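Local coordinates for MGS-M5 (Unidentified, PDB 4Q3N), which probably catalyses the NAD-dependent interconversion of L-lactate and pyruvate, as a tetrameric member of the lactate/malate dehydrogenase family, at residues V7-G12 against I77-N82; S144-D149 against A170-E175; E30-D35 against S60-D65. All blocks are in the same frame, centred on the assembly; numbering follows the deposited sequence.

Interactions 1 and 3 belong to one parallel sheet, in which strands 5-9 and 30-34 are neighbours; their centres lie about 13 Å apart. They are joined by two probable hydrogen bonds: Gly10 N to Leu34 O at 2.8 Å and Thr11 N to Asp35 OD2, also 2.8 Å. Together they frame what are probably the glycine-rich turn and the strand-end acid that bind NAD in related enzymes. Interaction 2 sits in the alpha/beta C-terminal domain, its centre about 21 Å from that of interaction 1 and about 29 Å from that of interaction 3. Its nearest atoms come within about 7 Å of interaction 1, consistent with a cleft where cofactor and substrate regions adjoin.

Interaction 1. Residues V7-G12 against I77-N82; sequences VVVGTG and ITAGVN
Val9 O, at the end of strand 5-9, receives Thr78 N at 2.9 Å in a fairly straight bond, 161° at the hydrogen. The hydroxyl of the same threonine comes back to this oxygen, its OG1 standing 3.1 Å from Val9 O. With chi1 at 80°, OG1 sits between its own backbone N and carbonyl carbon, and from there it also meets Gly10 O at 2.9 Å and a water at 2.7 Å. One proton cannot serve all three neighbours, and which of them takes it is not settled. The water continues to Gly12 N through a weak bond, so Thr78 is linked to the very start of helix 13-25.

Apolar packing beside the polar cluster is light: Val9 CG1 approaches Ala79 CB at 4.4 Å, while Val9 and Ile77 form a parallel bridge. Gly10 backs onto Thr78 and Ala79. A beta carbon there would clash with Thr78 OG1, and the backbone angles, with phi at 106°, would also press it onto the preceding carbonyl oxygen, Val9 O. Ser120 OG also bonds to Ala79 O. The chemistry therefore implies a turn fixed by backbone carbonyls and a shared hydroxyl, with a backbone at Gly10 that calls for glycine, consistent with the GxGxxG dinucleotide-binding loop of Rossmann folds.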
ATOM      1  N   VAL A   7     -13.495  13.294 -11.605  1.00 23.79           N
ATOM      2  CA  VAL A   7     -13.594  14.745 -11.589  1.00 21.81           C
ATOM      3  C   VAL A   7     -14.217  15.157 -10.235  1.00 23.54           C
ATOM      4  O   VAL A   7     -15.204  14.544  -9.781  1.00 25.25           O
ATOM      5  CB  VAL A   7     -14.476  15.269 -12.787  1.00 21.87           C
ATOM      6  CG1 VAL A   7     -14.698  16.814 -12.651  1.00 21.21           C
ATOM      7  CG2 VAL A   7     -13.844  14.871 -14.129  1.00 23.19           C
ATOM      8  N   VAL A   8     -13.606  16.136  -9.572  1.00 21.18           N
ATOM      9  CA  VAL A   8     -14.135  16.689  -8.333  1.00 23.16           C
ATOM     10  C   VAL A   8     -14.765  18.092  -8.605  1.00 23.59           C
ATOM     11  O   VAL A   8     -14.079  19.003  -9.070  1.00 25.15           O
ATOM     12  CB  VAL A   8     -13.044  16.819  -7.254  1.00 23.39           C
ATOM     13  CG1 VAL A   8     -13.666  17.463  -5.941  1.00 25.91           C
ATOM     14  CG2 VAL A   8     -12.429  15.430  -6.964  1.00 24.32           C
ATOM     15  N   VAL A   9     -16.057  18.260  -8.341  1.00 22.49           N
ATOM     16  CA  VAL A   9     -16.688  19.571  -8.590  1.00 22.73           C
ATOM     17  C   VAL A   9     -16.839  20.271  -7.228  1.00 25.83           C
ATOM     18  O   VAL A   9     -17.605  19.815  -6.370  1.00 26.15           O
ATOM     19  CB  VAL A   9     -18.085  19.454  -9.286  1.00 25.51           C
ATOM     20  CG1 VAL A   9     -18.725  20.903  -9.484  1.00 27.72           C
ATOM     21  CG2 VAL A   9     -17.968  18.672 -10.563  1.00 26.77           C
ATOM     22  N   GLY A  10     -16.121  21.371  -7.051  1.00 25.40           N
ATOM     23  CA  GLY A  10     -16.195  22.192  -5.832  1.00 26.97           C
ATOM     24  C   GLY A  10     -14.917  21.906  -5.090  1.00 27.86           C
ATOM     25  O   GLY A  10     -14.694  20.773  -4.656  1.00 27.88           O
ATOM     26  N   THR A  11     -14.030  22.878  -4.965  1.00 27.63           N
ATOM     27  CA  THR A  11     -12.784  22.549  -4.274  1.00 27.18           C
ATOM     28  C   THR A  11     -12.759  23.198  -2.860  1.00 26.95           C
ATOM     29  O   THR A  11     -11.803  23.852  -2.499  1.00 29.11           O
ATOM     30  CB  THR A  11     -11.542  22.992  -5.114  1.00 32.11           C
ATOM     31  OG1 THR A  11     -11.636  24.383  -5.402  1.00 33.60           O
ATOM     32  CG2 THR A  11     -11.435  22.249  -6.435  1.00 29.90           C
ATOM     33  N   GLY A  12     -13.805  23.023  -2.067  1.00 26.57           N
ATOM     34  CA  GLY A  12     -13.771  23.458  -0.671  1.00 26.74           C
ATOM     35  C   GLY A  12     -13.085  22.322   0.129  1.00 26.12           C
ATOM     36  O   GLY A  12     -12.538  21.407  -0.474  1.00 26.12           O
ATOM     37  N   ILE A  77     -19.623  15.403  -6.649  1.00 24.68           N
ATOM     38  CA  ILE A  77     -20.131  16.774  -6.500  1.00 25.87           C
ATOM     39  C   ILE A  77     -20.144  17.201  -5.033  1.00 26.75           C
ATOM     40  O   ILE A  77     -20.786  16.565  -4.194  1.00 27.67           O
ATOM     41  CB  ILE A  77     -21.556  16.911  -7.073  1.00 27.85           C
ATOM     42  CG1 ILE A  77     -21.576  16.432  -8.543  1.00 27.66           C
ATOM     43  CG2 ILE A  77     -22.087  18.372  -6.868  1.00 27.87           C
ATOM     44  CD1 ILE A  77     -22.986  16.253  -9.111  1.00 30.52           C
ATOM     45  N   THR A  78     -19.426  18.273  -4.736  1.00 27.15           N
ATOM     46  CA  THR A  78     -19.349  18.803  -3.351  1.00 29.52           C
ATOM     47  C   THR A  78     -19.865  20.264  -3.308  1.00 31.68           C
ATOM     48  O   THR A  78     -19.916  20.870  -2.263  1.00 33.04           O
ATOM     49  CB  THR A  78     -17.899  18.749  -2.808  1.00 32.50           C
ATOM     50  OG1 THR A  78     -17.158  19.871  -3.331  1.00 35.72           O
ATOM     51  CG2 THR A  78     -17.200  17.420  -3.197  1.00 24.44           C
ATOM     52  N   ALA A  79     -20.263  20.810  -4.457  1.00 32.25           N
ATOM     53  CA  ALA A  79     -20.710  22.207  -4.548  1.00 33.81           C
ATOM     54  C   ALA A  79     -21.969  22.495  -3.778  1.00 35.99           C
ATOM     55  O   ALA A  79     -22.854  21.636  -3.665  1.00 36.09           O
ATOM     56  CB  ALA A  79     -20.941  22.585  -6.012  1.00 34.09           C
ATOM     57  N   GLY A  80     -22.107  23.745  -3.336  1.00 39.31           N
ATOM     58  CA  GLY A  80     -23.319  24.173  -2.668  1.00 42.44           C
ATOM     59  C   GLY A  80     -23.089  25.469  -1.907  1.00 47.00           C
ATOM     60  O   GLY A  80     -22.003  26.068  -1.984  1.00 48.44           O
ATOM     61  N   VAL A  81     -24.106  25.886  -1.154  1.00 48.47           N
ATOM     62  CA  VAL A  81     -24.067  27.171  -0.479  1.00 49.68           C
ATOM     63  C   VAL A  81     -24.459  27.076   0.985  1.00 51.56           C
ATOM     64  O   VAL A  81     -25.121  26.128   1.408  1.00 50.11           O
ATOM     65  CB  VAL A  81     -25.015  28.183  -1.160  1.00 52.29           C
ATOM     66  CG1 VAL A  81     -24.421  28.695  -2.437  1.00 51.75           C
ATOM     67  CG2 VAL A  81     -26.391  27.564  -1.398  1.00 51.50           C
ATOM     68  N   ASN A  82     -24.094  28.102   1.750  1.00 55.76           N
ATOM     69  CA  ASN A  82     -24.463  28.151   3.153  1.00 60.71           C
ATOM     70  C   ASN A  82     -25.617  29.096   3.403  1.00 60.50           C
ATOM     71  O   ASN A  82     -25.798  30.082   2.694  1.00 59.78           O
ATOM     72  CB  ASN A  82     -23.261  28.549   4.000  1.00 68.33           C
ATOM     73  CG  ASN A  82     -22.209  27.451   4.069  1.00 72.08           C
ATOM     74  OD1 ASN A  82     -22.525  26.257   4.008  1.00 72.23           O
ATOM     75  ND2 ASN A  82     -20.953  27.855   4.204  1.00 76.24           N
TER
HETATM   76  O   HOH W   1     -15.703  20.952  -1.364  1.00 25.40           O

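Interaction 2. Residues S144-D149 against A170-E175; sequences SGTSLD and AYILGE
The start of helix 147-161 is tied to the end of strand 168-173 by Thr146, whose OG1 donates to Ile172 O at 2.7 Å. The hydroxyl comes in above the carbonyl plane, 40° out of it, rather than onto a lone pair. Although Thr146 occupies the N-cap position, its side chain makes no capping bond; the hydroxyl is spent on the strand. With chi1 at 47° OG1 lies between the backbone N and the carbonyl carbon, which sets CG2 anti to the carbonyl carbon, and there it lies 3.5 Å from Gly174 O and 4.0 Å from Ile172 CG2.

Three residues further along, Asp149 packs against Ile172. The isoleucine's CG2 faces Asp149 CB at 3.8 Å, and its CG1 touches Asp149 O at 3.5 Å, so its two branches rest on the CB and carbonyl of Asp149. A type II' turn from Ser144 to Ser147 leads into the helix and is closed doubly at Ser144 O, which accepts from Ser147 N and, at 2.7 Å, from Ser147 OG. Thr150 OG1 adds a further link, bonding both Thr146 O and Ile172 N.

The carboxylate of Asp149 is directed elsewhere, OD2 bonding His176 ND1 just past Glu175. A helix aspartate paired with a histidine that follows the strand, as here, is consistent with the aspartate-histidine pair of the lactate/malate dehydrogenase active site.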
ATOM      1  N   SER A 144     -23.169  10.049  -0.703  1.00 23.15           N
ATOM      2  CA  SER A 144     -22.333   9.446   0.324  1.00 23.83           C
ATOM      3  C   SER A 144     -23.158   8.966   1.547  1.00 26.65           C
ATOM      4  O   SER A 144     -22.659   8.145   2.342  1.00 24.78           O
ATOM      5  CB  SER A 144     -21.236  10.414   0.768  1.00 24.34           C
ATOM      6  OG  SER A 144     -21.749  11.666   1.147  1.00 27.07           O
ATOM      7  N   GLY A 145     -24.381   9.475   1.692  1.00 26.96           N
ATOM      8  CA  GLY A 145     -25.318   8.931   2.670  1.00 26.32           C
ATOM      9  C   GLY A 145     -24.723   8.774   4.062  1.00 25.64           C
ATOM     10  O   GLY A 145     -24.083   9.683   4.592  1.00 24.03           O
ATOM     11  N   THR A 146     -24.934   7.620   4.669  1.00 24.52           N
ATOM     12  CA  THR A 146     -24.521   7.421   6.062  1.00 25.20           C
ATOM     13  C   THR A 146     -23.199   6.618   6.136  1.00 24.60           C
ATOM     14  O   THR A 146     -22.888   5.978   7.147  1.00 24.90           O
ATOM     15  CB  THR A 146     -25.630   6.690   6.839  1.00 26.80           C
ATOM     16  OG1 THR A 146     -26.058   5.574   6.058  1.00 26.05           O
ATOM     17  CG2 THR A 146     -26.878   7.630   7.082  1.00 25.53           C
ATOM     18  N   SER A 147     -22.414   6.637   5.061  1.00 23.05           N
ATOM     19  CA  SER A 147     -21.127   5.909   5.102  1.00 23.24           C
ATOM     20  C   SER A 147     -20.221   6.469   6.211  1.00 22.95           C
ATOM     21  O   SER A 147     -19.628   5.726   6.974  1.00 22.25           O
ATOM     22  CB  SER A 147     -20.420   6.004   3.729  1.00 26.65           C
ATOM     23  OG  SER A 147     -20.291   7.400   3.370  1.00 30.41           O
ATOM     24  N   LEU A 148     -20.145   7.794   6.337  1.00 20.92           N
ATOM     25  CA  LEU A 148     -19.336   8.399   7.411  1.00 22.93           C
ATOM     26  C   LEU A 148     -19.966   8.195   8.795  1.00 24.79           C
ATOM     27  O   LEU A 148     -19.256   7.954   9.786  1.00 24.86           O
ATOM     28  CB  LEU A 148     -19.139   9.910   7.146  1.00 24.94           C
ATOM     29  CG  LEU A 148     -18.487  10.749   8.263  1.00 25.64           C
ATOM     30  CD1 LEU A 148     -17.013  10.281   8.590  1.00 29.12           C
ATOM     31  CD2 LEU A 148     -18.575  12.235   7.958  1.00 27.34           C
ATOM     32  N   ASP A 149     -21.283   8.335   8.894  1.00 24.93           N
ATOM     33  CA  ASP A 149     -21.941   8.074  10.172  1.00 26.60           C
ATOM     34  C   ASP A 149     -21.607   6.642  10.633  1.00 23.76           C
ATOM     35  O   ASP A 149     -21.413   6.378  11.809  1.00 24.44           O
ATOM     36  CB  ASP A 149     -23.470   8.245  10.071  1.00 29.50           C
ATOM     37  CG  ASP A 149     -23.863   9.601   9.467  1.00 31.68           C
ATOM     38  OD1 ASP A 149     -23.900  10.561  10.212  1.00 31.33           O
ATOM     39  OD2 ASP A 149     -23.992   9.715   8.232  1.00 34.79           O
ATOM     40  N   ALA A 170     -21.572  -2.887  11.573  1.00 24.70           N
ATOM     41  CA  ALA A 170     -22.828  -2.315  12.017  1.00 26.95           C
ATOM     42  C   ALA A 170     -23.027  -1.066  11.157  1.00 28.58           C
ATOM     43  O   ALA A 170     -22.018  -0.486  10.714  1.00 29.80           O
ATOM     44  CB  ALA A 170     -22.759  -1.950  13.513  1.00 26.19           C
ATOM     45  N   TYR A 171     -24.290  -0.692  10.908  1.00 25.94           N
ATOM     46  CA  TYR A 171     -24.650   0.398   9.993  1.00 25.84           C
ATOM     47  C   TYR A 171     -25.447   1.470  10.722  1.00 25.85           C
ATOM     48  O   TYR A 171     -26.257   1.162  11.627  1.00 24.79           O
ATOM     49  CB  TYR A 171     -25.510  -0.077   8.812  1.00 25.50           C
ATOM     50  CG  TYR A 171     -24.897  -1.168   7.926  1.00 27.44           C
ATOM     51  CD1 TYR A 171     -23.620  -1.041   7.380  1.00 27.64           C
ATOM     52  CD2 TYR A 171     -25.603  -2.319   7.655  1.00 28.01           C
ATOM     53  CE1 TYR A 171     -23.066  -2.061   6.586  1.00 28.99           C
ATOM     54  CE2 TYR A 171     -25.068  -3.352   6.856  1.00 28.52           C
ATOM     55  CZ  TYR A 171     -23.801  -3.204   6.325  1.00 28.77           C
ATOM     56  OH  TYR A 171     -23.295  -4.226   5.566  1.00 29.75           O
ATOM     57  N   ILE A 172     -25.232   2.706  10.298  1.00 24.86           N
ATOM     58  CA  ILE A 172     -26.204   3.773  10.471  1.00 24.99           C
ATOM     59  C   ILE A 172     -27.026   3.840   9.199  1.00 25.82           C
ATOM     60  O   ILE A 172     -26.436   3.824   8.107  1.00 24.97           O
ATOM     61  CB  ILE A 172     -25.526   5.129  10.701  1.00 24.93           C
ATOM     62  CG1 ILE A 172     -24.640   5.039  11.937  1.00 23.80           C
ATOM     63  CG2 ILE A 172     -26.603   6.288  10.789  1.00 22.67           C
ATOM     64  CD1 ILE A 172     -25.463   5.037  13.317  1.00 20.59           C
ATOM     65  N   LEU A 173     -28.354   3.865   9.337  1.00 24.06           N
ATOM     66  CA  LEU A 173     -29.267   3.921   8.205  1.00 24.46           C
ATOM     67  C   LEU A 173     -30.105   5.183   8.220  1.00 24.71           C
ATOM     68  O   LEU A 173     -30.271   5.849   9.272  1.00 25.96           O
ATOM     69  CB  LEU A 173     -30.232   2.719   8.184  1.00 23.45           C
ATOM     70  CG  LEU A 173     -29.452   1.372   8.189  1.00 30.15           C
ATOM     71  CD1 LEU A 173     -30.433   0.225   8.247  1.00 30.30           C
ATOM     72  CD2 LEU A 173     -28.584   1.274   6.966  1.00 27.93           C
ATOM     73  N   GLY A 174     -30.742   5.434   7.076  1.00 23.77           N
ATOM     74  CA  GLY A 174     -31.729   6.514   7.015  1.00 25.97           C
ATOM     75  C   GLY A 174     -31.137   7.814   6.502  1.00 27.03           C
ATOM     76  O   GLY A 174     -30.148   7.826   5.737  1.00 26.40           O
ATOM     77  N   GLU A 175     -31.760   8.925   6.907  1.00 29.10           N
ATOM     78  CA  GLU A 175     -31.305  10.253   6.517  1.00 31.61           C
ATOM     79  C   GLU A 175     -29.931  10.518   7.117  1.00 31.91           C
ATOM     80  O   GLU A 175     -29.718  10.238   8.283  1.00 33.44           O
ATOM     81  CB  GLU A 175     -32.306  11.290   7.015  1.00 34.39           C
ATOM     82  CG  GLU A 175     -31.863  12.711   6.798  1.00 36.45           C
ATOM     83  CD  GLU A 175     -32.668  13.704   7.656  1.00 40.22           C
ATOM     84  OE1 GLU A 175     -33.127  13.350   8.770  1.00 40.27           O
ATOM     85  OE2 GLU A 175     -32.859  14.843   7.186  1.00 42.84           O
TER

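Interaction 3. Residues E30-D35 against S60-D65; sequences ELVLLD and SIKAGD
Two methyl groups each cover one face of a peptide next to Gly64. Leu34 CD1 lies squarely over the Gly64-Asp65 peptide, 3.4 Å from Gly64 C, and Val32 CG1 stands over the Ala63-Gly64 peptide, 3.6 Å from Gly64 N. The edges of both are used for polar bonds: Gly64 N gives its hydrogen to Leu33 O at 2.8 Å, and a water donates to Gly64 O at 2.8 Å while accepting from Asp35 N. A first torsion of -95°, well off a staggered value, carries the Leu34 chain to its peptide. With an alanine here both methyls would go, and the Gly64-Asp65 peptide would probably lose its apolar cover, opening a gap beside Val7 and Tyr66.

Upstream the strands run in parallel register, with 11° between their directions. Leu33 N meets Lys62 O at 2.8 Å, while Leu31 N gives its hydrogen to Ser60 O and Leu31 O accepts from Lys62 N. Leu31 and Ile61 lie side by side under helices 13-25 and 38-49. On the other face Lys62 runs alongside Val32 to a salt bridge with Asp68. Strand 60-63 is an edge strand of the parallel sheet within this chain, and with helix 38-49 the pair forms the beta-alpha-beta unit characteristic of a Rossmann fold.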
ATOM      1  N   GLU A  30      -5.998   9.518 -12.564  1.00 25.54           N
ATOM      2  CA  GLU A  30      -6.255  10.879 -13.100  1.00 27.58           C
ATOM      3  C   GLU A  30      -7.307  11.618 -12.302  1.00 25.33           C
ATOM      4  O   GLU A  30      -8.380  11.078 -12.060  1.00 23.70           O
ATOM      5  CB  GLU A  30      -6.741  10.808 -14.555  1.00 33.13           C
ATOM      6  CG  GLU A  30      -5.902  10.065 -15.518  1.00 41.77           C
ATOM      7  CD  GLU A  30      -6.491  10.206 -16.928  1.00 49.47           C
ATOM      8  OE1 GLU A  30      -7.175   9.255 -17.374  1.00 50.70           O
ATOM      9  OE2 GLU A  30      -6.336  11.296 -17.535  1.00 56.18           O
ATOM     10  N   LEU A  31      -7.018  12.868 -11.965  1.00 23.22           N
ATOM     11  CA  LEU A  31      -7.893  13.689 -11.148  0.50 22.03           C
ATOM     12  C   LEU A  31      -8.081  15.037 -11.846  1.00 22.90           C
ATOM     13  O   LEU A  31      -7.086  15.627 -12.281  1.00 23.55           O
ATOM     14  CB  LEU A  31      -7.244  13.869  -9.785  0.50 21.35           C
ATOM     15  CG  LEU A  31      -7.892  14.603  -8.645  0.50 20.74           C
ATOM     16  CD1 LEU A  31      -9.195  13.905  -8.370  0.50 20.77           C
ATOM     17  CD2 LEU A  31      -6.953  14.596  -7.421  0.50 19.95           C
ATOM     18  N   VAL A  32      -9.320  15.516 -11.947  1.00 22.44           N
ATOM     19  CA  VAL A  32      -9.549  16.848 -12.512  1.00 23.59           C
ATOM     20  C   VAL A  32     -10.360  17.628 -11.485  1.00 24.40           C
ATOM     21  O   VAL A  32     -11.349  17.112 -10.959  1.00 23.43           O
ATOM     22  CB  VAL A  32     -10.285  16.807 -13.840  1.00 26.35           C
ATOM     23  CG1 VAL A  32     -10.512  18.245 -14.363  1.00 27.18           C
ATOM     24  CG2 VAL A  32      -9.504  15.953 -14.909  1.00 24.55           C
ATOM     25  N   LEU A  33      -9.917  18.844 -11.179  1.00 22.33           N
ATOM     26  CA  LEU A  33     -10.559  19.684 -10.182  1.00 22.43           C
ATOM     27  C   LEU A  33     -11.331  20.802 -10.876  1.00 24.78           C
ATOM     28  O   LEU A  33     -10.761  21.526 -11.725  1.00 24.26           O
ATOM     29  CB  LEU A  33      -9.516  20.303  -9.240  1.00 22.73           C
ATOM     30  CG  LEU A  33      -8.562  19.267  -8.597  1.00 22.19           C
ATOM     31  CD1 LEU A  33      -7.578  20.039  -7.721  1.00 20.77           C
ATOM     32  CD2 LEU A  33      -9.320  18.222  -7.730  1.00 23.49           C
ATOM     33  N   LEU A  34     -12.612  20.935 -10.540  1.00 25.08           N
ATOM     34  CA  LEU A  34     -13.462  21.998 -11.101  1.00 27.04           C
ATOM     35  C   LEU A  34     -13.953  22.908  -9.991  1.00 28.28           C
ATOM     36  O   LEU A  34     -14.378  22.435  -8.945  1.00 27.26           O
ATOM     37  CB  LEU A  34     -14.684  21.417 -11.821  1.00 30.32           C
ATOM     38  CG  LEU A  34     -14.624  21.204 -13.328  1.00 34.14           C
ATOM     39  CD1 LEU A  34     -13.427  20.327 -13.662  1.00 34.59           C
ATOM     40  CD2 LEU A  34     -15.951  20.560 -13.828  1.00 34.57           C
ATOM     41  N   ASP A  35     -13.934  24.201 -10.224  1.00 27.65           N
ATOM     42  CA  ASP A  35     -14.487  25.117  -9.249  1.00 29.64           C
ATOM     43  C   ASP A  35     -14.940  26.347  -9.985  1.00 30.40           C
ATOM     44  O   ASP A  35     -14.324  26.730 -10.975  1.00 29.20           O
ATOM     45  CB  ASP A  35     -13.450  25.493  -8.185  1.00 30.84           C
ATOM     46  CG  ASP A  35     -14.081  26.130  -6.967  1.00 34.50           C
ATOM     47  OD1 ASP A  35     -14.345  27.346  -6.999  1.00 35.94           O
ATOM     48  OD2 ASP A  35     -14.324  25.436  -5.979  1.00 35.04           O
ATOM     49  N   SER A  60      -1.947  12.028 -12.845  1.00 25.59           N
ATOM     50  CA  SER A  60      -2.160  13.233 -13.637  0.50 27.02           C
ATOM     51  C   SER A  60      -3.211  14.072 -12.921  1.00 27.19           C
ATOM     52  O   SER A  60      -4.345  13.616 -12.724  1.00 26.65           O
ATOM     53  CB  SER A  60      -2.641  12.891 -15.040  0.50 28.64           C
ATOM     54  OG  SER A  60      -1.574  12.517 -15.873  0.50 29.90           O
ATOM     55  N   ILE A  61      -2.853  15.278 -12.501  1.00 25.79           N
ATOM     56  CA  ILE A  61      -3.803  16.134 -11.778  1.00 23.59           C
ATOM     57  C   ILE A  61      -3.852  17.533 -12.393  1.00 25.41           C
ATOM     58  O   ILE A  61      -2.799  18.136 -12.628  1.00 22.96           O
ATOM     59  CB  ILE A  61      -3.424  16.283 -10.275  1.00 26.68           C
ATOM     60  CG1 ILE A  61      -3.224  14.903  -9.618  1.00 25.83           C
ATOM     61  CG2 ILE A  61      -4.505  17.165  -9.515  1.00 22.30           C
ATOM     62  CD1 ILE A  61      -2.823  15.047  -8.114  1.00 23.61           C
ATOM     63  N   LYS A  62      -5.052  18.032 -12.685  1.00 23.83           N
ATOM     64  CA  LYS A  62      -5.151  19.389 -13.227  1.00 25.14           C
ATOM     65  C   LYS A  62      -6.470  20.061 -12.835  1.00 25.76           C
ATOM     66  O   LYS A  62      -7.432  19.385 -12.450  1.00 24.57           O
ATOM     67  CB  LYS A  62      -5.032  19.356 -14.741  1.00 29.11           C
ATOM     68  CG  LYS A  62      -6.289  18.902 -15.400  1.00 31.86           C
ATOM     69  CD  LYS A  62      -6.128  18.845 -16.937  1.00 37.66           C
ATOM     70  CE  LYS A  62      -7.448  18.414 -17.582  1.00 40.95           C
ATOM     71  NZ  LYS A  62      -7.482  18.774 -19.009  1.00 45.05           N
ATOM     72  N   ALA A  63      -6.533  21.398 -12.922  1.00 26.66           N
ATOM     73  CA  ALA A  63      -7.826  22.077 -12.814  1.00 26.83           C
ATOM     74  C   ALA A  63      -8.455  21.974 -14.188  1.00 30.14           C
ATOM     75  O   ALA A  63      -7.742  22.101 -15.168  1.00 31.60           O
ATOM     76  CB  ALA A  63      -7.648  23.637 -12.402  1.00 23.19           C
ATOM     77  N   GLY A  64      -9.762  21.779 -14.307  1.00 28.81           N
ATOM     78  CA  GLY A  64     -10.317  21.707 -15.659  1.00 29.94           C
ATOM     79  C   GLY A  64     -11.675  22.362 -15.775  1.00 32.86           C
ATOM     80  O   GLY A  64     -12.018  23.191 -14.932  1.00 31.75           O
ATOM     81  N   ASP A  65     -12.443  21.960 -16.792  1.00 34.12           N
ATOM     82  CA  ASP A  65     -13.736  22.561 -17.114  1.00 41.10           C
ATOM     83  C   ASP A  65     -14.720  21.411 -17.268  1.00 35.98           C
ATOM     84  O   ASP A  65     -14.324  20.274 -17.215  1.00 30.63           O
ATOM     85  CB  ASP A  65     -13.693  23.368 -18.424  1.00 52.62           C
ATOM     86  CG  ASP A  65     -12.505  24.318 -18.499  1.00 63.12           C
ATOM     87  OD1 ASP A  65     -12.461  25.287 -17.704  1.00 63.04           O
ATOM     88  OD2 ASP A  65     -11.621  24.103 -19.369  1.00 73.65           O
TER
HETATM   89  O   HOH W   2     -12.138  24.849 -12.665  1.00 37.35           O